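Local atomic coordinates of kcn28 (Kitasatospora, PDB entry 6J31), a protein that belongs to the GT-B clan, with two parallel-sheet domains facing each other across a cleft, and resembles erythromycin biosynthesis protein CIII in its C-terminal part. Residues V233-H238 / V298-G303; V320-N325 / A340-I345. All coordinates share one frame; numbering follows the deposited sequence.

Interaction 1: residues V233-H238 / V298-G303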
loop_
_atom_site.group_PDB
_atom_site.type_symbol
_atom_site.label_atom_id
_atom_site.label_comp_id
_atom_site.label_asym_id
_atom_site.label_seq_id
_atom_site.Cartn_x
_atom_site.Cartn_y
_atom_site.Cartn_z
ATOM N N VAL A 233 8.614 -16.739 2.834
ATOM C CA VAL A 233 8.614 -16.280 1.449
ATOM C C VAL A 233 7.173 -15.972 1.074
ATOM O O VAL A 233 6.327 -16.872 1.022
ATOM C CB VAL A 233 9.221 -17.319 0.496
ATOM C CG1 VAL A 233 9.118 -16.835 -0.950
ATOM C CG2 VAL A 233 10.662 -17.606 0.867
ATOM N N SER A 234 6.888 -14.697 0.816
ATOM C CA SER A 234 5.526 -14.275 0.500
ATOM C C SER A 234 5.609 -13.084 -0.447
ATOM O O SER A 234 5.897 -11.964 -0.016
ATOM C CB SER A 234 4.753 -13.924 1.765
ATOM O OG SER A 234 3.368 -13.785 1.496
ATOM N N LEU A 235 5.358 -13.330 -1.728
ATOM C CA LEU A 235 5.326 -12.247 -2.704
ATOM C C LEU A 235 3.877 -11.773 -2.815
ATOM O O LEU A 235 3.165 -12.033 -3.782
ATOM C CB LEU A 235 5.864 -12.742 -4.038
ATOM C CG LEU A 235 7.180 -13.525 -3.998
ATOM C CD1 LEU A 235 7.598 -13.910 -5.403
ATOM C CD2 LEU A 235 8.278 -12.722 -3.314
ATOM N N GLY A 236 3.453 -11.043 -1.791
ATOM C CA GLY A 236 2.050 -10.709 -1.635
ATOM C C GLY A 236 1.549 -9.555 -2.468
ATOM O O GLY A 236 0.923 -8.636 -1.934
ATOM N N SER A 237 1.835 -9.578 -3.769
ATOM C CA SER A 237 1.303 -8.563 -4.673
ATOM C C SER A 237 0.366 -9.169 -5.713
ATOM O O SER A 237 0.503 -8.921 -6.914
ATOM C CB SER A 237 2.444 -7.795 -5.337
ATOM O OG SER A 237 1.964 -6.786 -6.214
ATOM N N HIS A 238 -0.564 -10.008 -5.249
ATOM C CA HIS A 238 -1.650 -10.560 -6.058
ATOM C C HIS A 238 -1.133 -11.517 -7.132
ATOM O O HIS A 238 -1.507 -12.696 -7.147
ATOM C CB HIS A 238 -2.463 -9.417 -6.677
ATOM C CG HIS A 238 -3.756 -9.852 -7.285
ATOM N ND1 HIS A 238 -3.842 -10.471 -8.512
ATOM C CD2 HIS A 238 -5.026 -9.731 -6.832
ATOM C CE1 HIS A 238 -5.111 -10.720 -8.784
ATOM N NE2 HIS A 238 -5.849 -10.280 -7.781
ATOM N N VAL A 298 14.054 -14.082 8.479
ATOM C CA VAL A 298 14.181 -13.357 7.221
ATOM C C VAL A 298 12.837 -13.415 6.513
ATOM O O VAL A 298 12.038 -14.327 6.738
ATOM C CB VAL A 298 15.319 -13.910 6.327
ATOM C CG1 VAL A 298 14.909 -15.210 5.687
ATOM C CG2 VAL A 298 15.699 -12.893 5.260
ATOM N N PHE A 299 12.579 -12.416 5.673
ATOM C CA PHE A 299 11.303 -12.255 4.990
ATOM C C PHE A 299 11.584 -11.926 3.532
ATOM O O PHE A 299 12.239 -10.922 3.241
ATOM C CB PHE A 299 10.478 -11.152 5.668
ATOM C CG PHE A 299 9.147 -10.877 5.024
ATOM C CD1 PHE A 299 8.478 -11.850 4.305
ATOM C CD2 PHE A 299 8.555 -9.631 5.160
ATOM C CE1 PHE A 299 7.249 -11.582 3.724
ATOM C CE2 PHE A 299 7.328 -9.355 4.585
ATOM C CZ PHE A 299 6.673 -10.331 3.866
ATOM N N VAL A 300 11.115 -12.773 2.621
ATOM C CA VAL A 300 11.283 -12.550 1.188
ATOM C C VAL A 300 9.957 -12.059 0.618
ATOM O O VAL A 300 8.953 -12.779 0.660
ATOM C CB VAL A 300 11.752 -13.822 0.466
ATOM C CG1 VAL A 300 12.041 -13.511 -0.994
ATOM C CG2 VAL A 300 12.969 -14.415 1.154
ATOM N N THR A 301 9.953 -10.837 0.080
ATOM C CA THR A 301 8.736 -10.183 -0.379
ATOM C C THR A 301 9.016 -9.456 -1.689
ATOM O O THR A 301 10.171 -9.249 -2.069
ATOM C CB THR A 301 8.200 -9.193 0.669
ATOM O OG1 THR A 301 7.092 -8.462 0.127
ATOM C CG2 THR A 301 9.294 -8.216 1.086
ATOM N N HIS A 302 7.939 -9.078 -2.391
ATOM C CA HIS A 302 8.092 -8.246 -3.583
ATOM C C HIS A 302 8.573 -6.839 -3.253
ATOM O O HIS A 302 9.118 -6.164 -4.131
ATOM C CB HIS A 302 6.775 -8.118 -4.361
ATOM C CG HIS A 302 6.534 -9.211 -5.359
ATOM N ND1 HIS A 302 7.494 -9.637 -6.255
ATOM C CD2 HIS A 302 5.417 -9.922 -5.641
ATOM C CE1 HIS A 302 6.989 -10.592 -7.016
ATOM N NE2 HIS A 302 5.730 -10.783 -6.666
ATOM N N GLY A 303 8.383 -6.377 -2.022
ATOM C CA GLY A 303 8.654 -4.993 -1.696
ATOM C C GLY A 303 7.463 -4.064 -1.742
ATOM O O GLY A 303 7.651 -2.845 -1.832
#
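Leu235 lies over one face of the His302 imidazole, the two side chains crossing at about a right angle. The approach is made by CB, which sits off centre toward the rim of the ring, 3.5 Å from its centroid and 27° off the normal, a CH-pi contact. With CG beside the backbone N (chi1 -48°), the rest of the side chain runs on along the ring: Leu235 CD1 comes to 3.7 Å from His302 CE1, while CD2 turns to the main chain of Thr301. Ser237 CB approaches the same imidazole obliquely. His302 ND1 is hydrogen-bonded to the backbone O of Ala321, which, with Leu235 over the face, would restrict rotation of the ring.

Val233 and Val300, a parallel beta-bridge pair, lie side by side and point the same way, their CG2 methyls 3.9 Å apart. Ser234 faces the other side of the sheet, where its CB meets the edge of the Phe299 ring, near the ring plane, with Phe299 CE1 3.9 Å away. The backbone between them is joined by a nearly straight hydrogen bond from Ser234 N to Val300 O (2.8 Å, 173° at the hydrogen). The carbonyl O of Ser234 receives a CA-H...O contact from Thr301 CA, and Thr301 OG1 accepts from Gly303 N in an ST turn as the strand ends.

Strands 229-234 and 298-301 are neighbours inside the six-stranded parallel sheet of the C-terminal domain. Phe245 of helix 243-253 packs on Leu235 and Val300, and strands 259-264 and 318-320 flank the pair.

Interaction 2: residues V320-N325 / A340-I345; sequences VAPQAN and ARRIDI
Val320 and Arg342 form a parallel beta bridge at the border of the C-terminal, Rossmann-like sheet of this GT-B protein, where strand 318-320 meets the outermost strand 340-342 after a beta-alpha-beta crossover through helix 327-336. Beyond Val320 the chain leaves the strand and runs to Asn325, which touches the bound (2E,2'E)-3,3'-(1,2-phenylene)di(prop-2-enoic acid) in its pocket. Two backbone hydrogen bonds hold the bridge: Val320 N donates to Arg341 O, and Ile343 N to Val320 O, each 2.9 Å long. Val320 O also receives a CA-H...O contact from Arg342, and Ala321 CA makes another to Ile343 O, continuing the pairing just past the strand ends.

Apolar contacts fall on both sides of this backbone. Val320 CG2 meets Ala340 CB at 4.2 Å, and Val334 of the crossover helix packs on both residues. On the other side, the methyl of Ala321 touches CG1 of both Ile343 and Ile345. Ile343 turns CG1 between its backbone N and carbonyl carbon (chi1 69°), a position from which it reaches this methyl.

A separate van der Waals contact brings the polar amide end of Gln323 to a methyl: its chain bends at chi2 and crosses Ile345 at about a right angle, Gln323 NE2 lying 3.5 Å from Ile345 CD1.

The charged groups lie at the outer edge. The CB of Arg341 is directed away from segment 320-325, and its NH2 forms a salt bridge with Glu359. Arg342, extended from CG to NE, runs across Pro322 and pairs through NH1 with Glu332; Pro322 CG lies over one face of the guanidinium, 3.3 Å from Arg342 NE.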
loop_
_atom_site.group_PDB
_atom_site.type_symbol
_atom_site.label_atom_id
_atom_site.label_comp_id
_atom_site.label_asym_id
_atom_site.label_seq_id
_atom_site.Cartn_x
_atom_site.Cartn_y
_atom_site.Cartn_z
ATOM N N VAL A 320 14.278 -8.410 -1.016
ATOM C CA VAL A 320 13.255 -7.720 -1.792
ATOM C C VAL A 320 13.443 -8.046 -3.267
ATOM O O VAL A 320 14.564 -7.987 -3.784
ATOM C CB VAL A 320 13.306 -6.201 -1.554
ATOM C CG1 VAL A 320 12.146 -5.521 -2.254
ATOM C CG2 VAL A 320 13.292 -5.901 -0.070
ATOM N N ALA A 321 12.340 -8.382 -3.943
ATOM C CA ALA A 321 12.326 -8.696 -5.370
ATOM C C ALA A 321 11.315 -7.774 -6.041
ATOM O O ALA A 321 10.179 -8.182 -6.327
ATOM C CB ALA A 321 11.985 -10.164 -5.624
ATOM N N PRO A 322 11.694 -6.528 -6.317
ATOM C CA PRO A 322 10.722 -5.560 -6.833
ATOM C C PRO A 322 10.271 -5.908 -8.242
ATOM O O PRO A 322 11.033 -6.436 -9.056
ATOM C CB PRO A 322 11.498 -4.240 -6.810
ATOM C CG PRO A 322 12.923 -4.665 -6.971
ATOM C CD PRO A 322 13.040 -5.945 -6.189
ATOM N N GLN A 323 9.004 -5.602 -8.524
ATOM C CA GLN A 323 8.435 -5.848 -9.844
ATOM C C GLN A 323 7.498 -4.715 -10.250
ATOM O O GLN A 323 7.754 -4.010 -11.230
ATOM C CB GLN A 323 7.699 -7.195 -9.870
ATOM C CG GLN A 323 8.513 -8.367 -9.322
ATOM C CD GLN A 323 8.334 -9.651 -10.102
ATOM O OE1 GLN A 323 7.669 -9.676 -11.138
ATOM N NE2 GLN A 323 8.928 -10.733 -9.605
ATOM N N ALA A 324 6.411 -4.531 -9.503
ATOM C CA ALA A 324 5.387 -3.568 -9.879
ATOM C C ALA A 324 5.898 -2.140 -9.681
ATOM O O ALA A 324 7.003 -1.907 -9.191
ATOM C CB ALA A 324 4.109 -3.814 -9.080
ATOM N N ASN A 325 5.062 -1.174 -10.076
ATOM C CA ASN A 325 5.487 0.224 -10.161
ATOM C C ASN A 325 6.006 0.745 -8.816
ATOM O O ASN A 325 7.023 1.447 -8.764
ATOM C CB ASN A 325 4.331 1.080 -10.702
ATOM C CG ASN A 325 3.001 0.749 -10.035
ATOM O OD1 ASN A 325 2.968 0.243 -8.912
ATOM N ND2 ASN A 325 1.900 1.051 -10.716
ATOM N N ALA A 340 18.256 -4.796 4.211
ATOM C CA ALA A 340 17.656 -5.563 3.130
ATOM C C ALA A 340 18.679 -5.834 2.037
ATOM O O ALA A 340 19.714 -5.174 1.942
ATOM C CB ALA A 340 16.437 -4.838 2.549
ATOM N N ARG A 341 18.360 -6.823 1.202
ATOM C CA ARG A 341 19.133 -7.159 0.016
ATOM C C ARG A 341 18.162 -7.226 -1.154
ATOM O O ARG A 341 17.054 -7.752 -1.013
ATOM C CB ARG A 341 19.836 -8.513 0.179
ATOM C CG ARG A 341 21.061 -8.530 1.097
ATOM C CD ARG A 341 22.371 -8.791 0.372
ATOM N NE ARG A 341 23.380 -9.339 1.280
ATOM C CZ ARG A 341 23.897 -8.708 2.331
ATOM N NH1 ARG A 341 23.510 -7.476 2.638
ATOM N NH2 ARG A 341 24.804 -9.320 3.082
ATOM N N ARG A 342 18.559 -6.684 -2.301
ATOM C CA ARG A 342 17.714 -6.701 -3.488
ATOM C C ARG A 342 18.156 -7.803 -4.447
ATOM O O ARG A 342 19.354 -8.001 -4.671
ATOM C CB ARG A 342 17.742 -5.340 -4.188
ATOM C CG ARG A 342 16.861 -5.237 -5.422
ATOM C CD ARG A 342 16.830 -3.809 -5.941
ATOM N NE ARG A 342 16.039 -3.680 -7.162
ATOM C CZ ARG A 342 15.646 -2.521 -7.683
ATOM N NH1 ARG A 342 15.971 -1.379 -7.089
ATOM N NH2 ARG A 342 14.928 -2.501 -8.799
ATOM N N ILE A 343 17.181 -8.531 -5.002
ATOM C CA ILE A 343 17.435 -9.585 -5.979
ATOM C C ILE A 343 16.443 -9.459 -7.129
ATOM O O ILE A 343 15.405 -8.804 -7.017
ATOM C CB ILE A 343 17.345 -11.003 -5.374
ATOM C CG1 ILE A 343 15.899 -11.330 -4.996
ATOM C CG2 ILE A 343 18.263 -11.141 -4.172
ATOM C CD1 ILE A 343 15.709 -12.749 -4.520
ATOM N N ASP A 344 16.783 -10.096 -8.248
ATOM C CA ASP A 344 15.903 -10.199 -9.408
ATOM C C ASP A 344 15.458 -11.649 -9.551
ATOM O O ASP A 344 16.298 -12.547 -9.675
ATOM C CB ASP A 344 16.600 -9.724 -10.685
ATOM C CG ASP A 344 15.638 -9.566 -11.863
ATOM O OD1 ASP A 344 14.566 -10.207 -11.876
ATOM O OD2 ASP A 344 15.961 -8.793 -12.791
ATOM N N ILE A 345 14.140 -11.871 -9.537
ATOM C CA ILE A 345 13.594 -13.224 -9.607
ATOM C C ILE A 345 14.026 -13.924 -10.889
ATOM O O ILE A 345 14.264 -15.139 -10.896
ATOM C CB ILE A 345 12.058 -13.179 -9.473
ATOM C CG1 ILE A 345 11.647 -13.386 -8.017
ATOM C CG2 ILE A 345 11.387 -14.208 -10.378
ATOM C CD1 ILE A 345 10.161 -13.456 -7.826
#

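Both contacts belong to one parallel sheet and use the same parallel pairing, but interaction 1 joins two interior strands and is largely buried, whereas interaction 2 lies at the sheet's margin and is partly open. Their chemistry differs accordingly: interaction 1 rests mainly on apolar side chains and two aromatic rings, with small hydroxyl residues, while interaction 2 adds arginines whose charged partners lie outside its two segments, on nearby helices. Strand 318-320 takes part in interaction 2 and neighbours strand 298-301 of interaction 1. Thr301 O probably accepts a hydrogen bond from Ala321 N (3.0 Å), and Leu235 CD1 packs on Ile345 CD1 (3.6 Å), so the two contacts meet through both backbone and side chains.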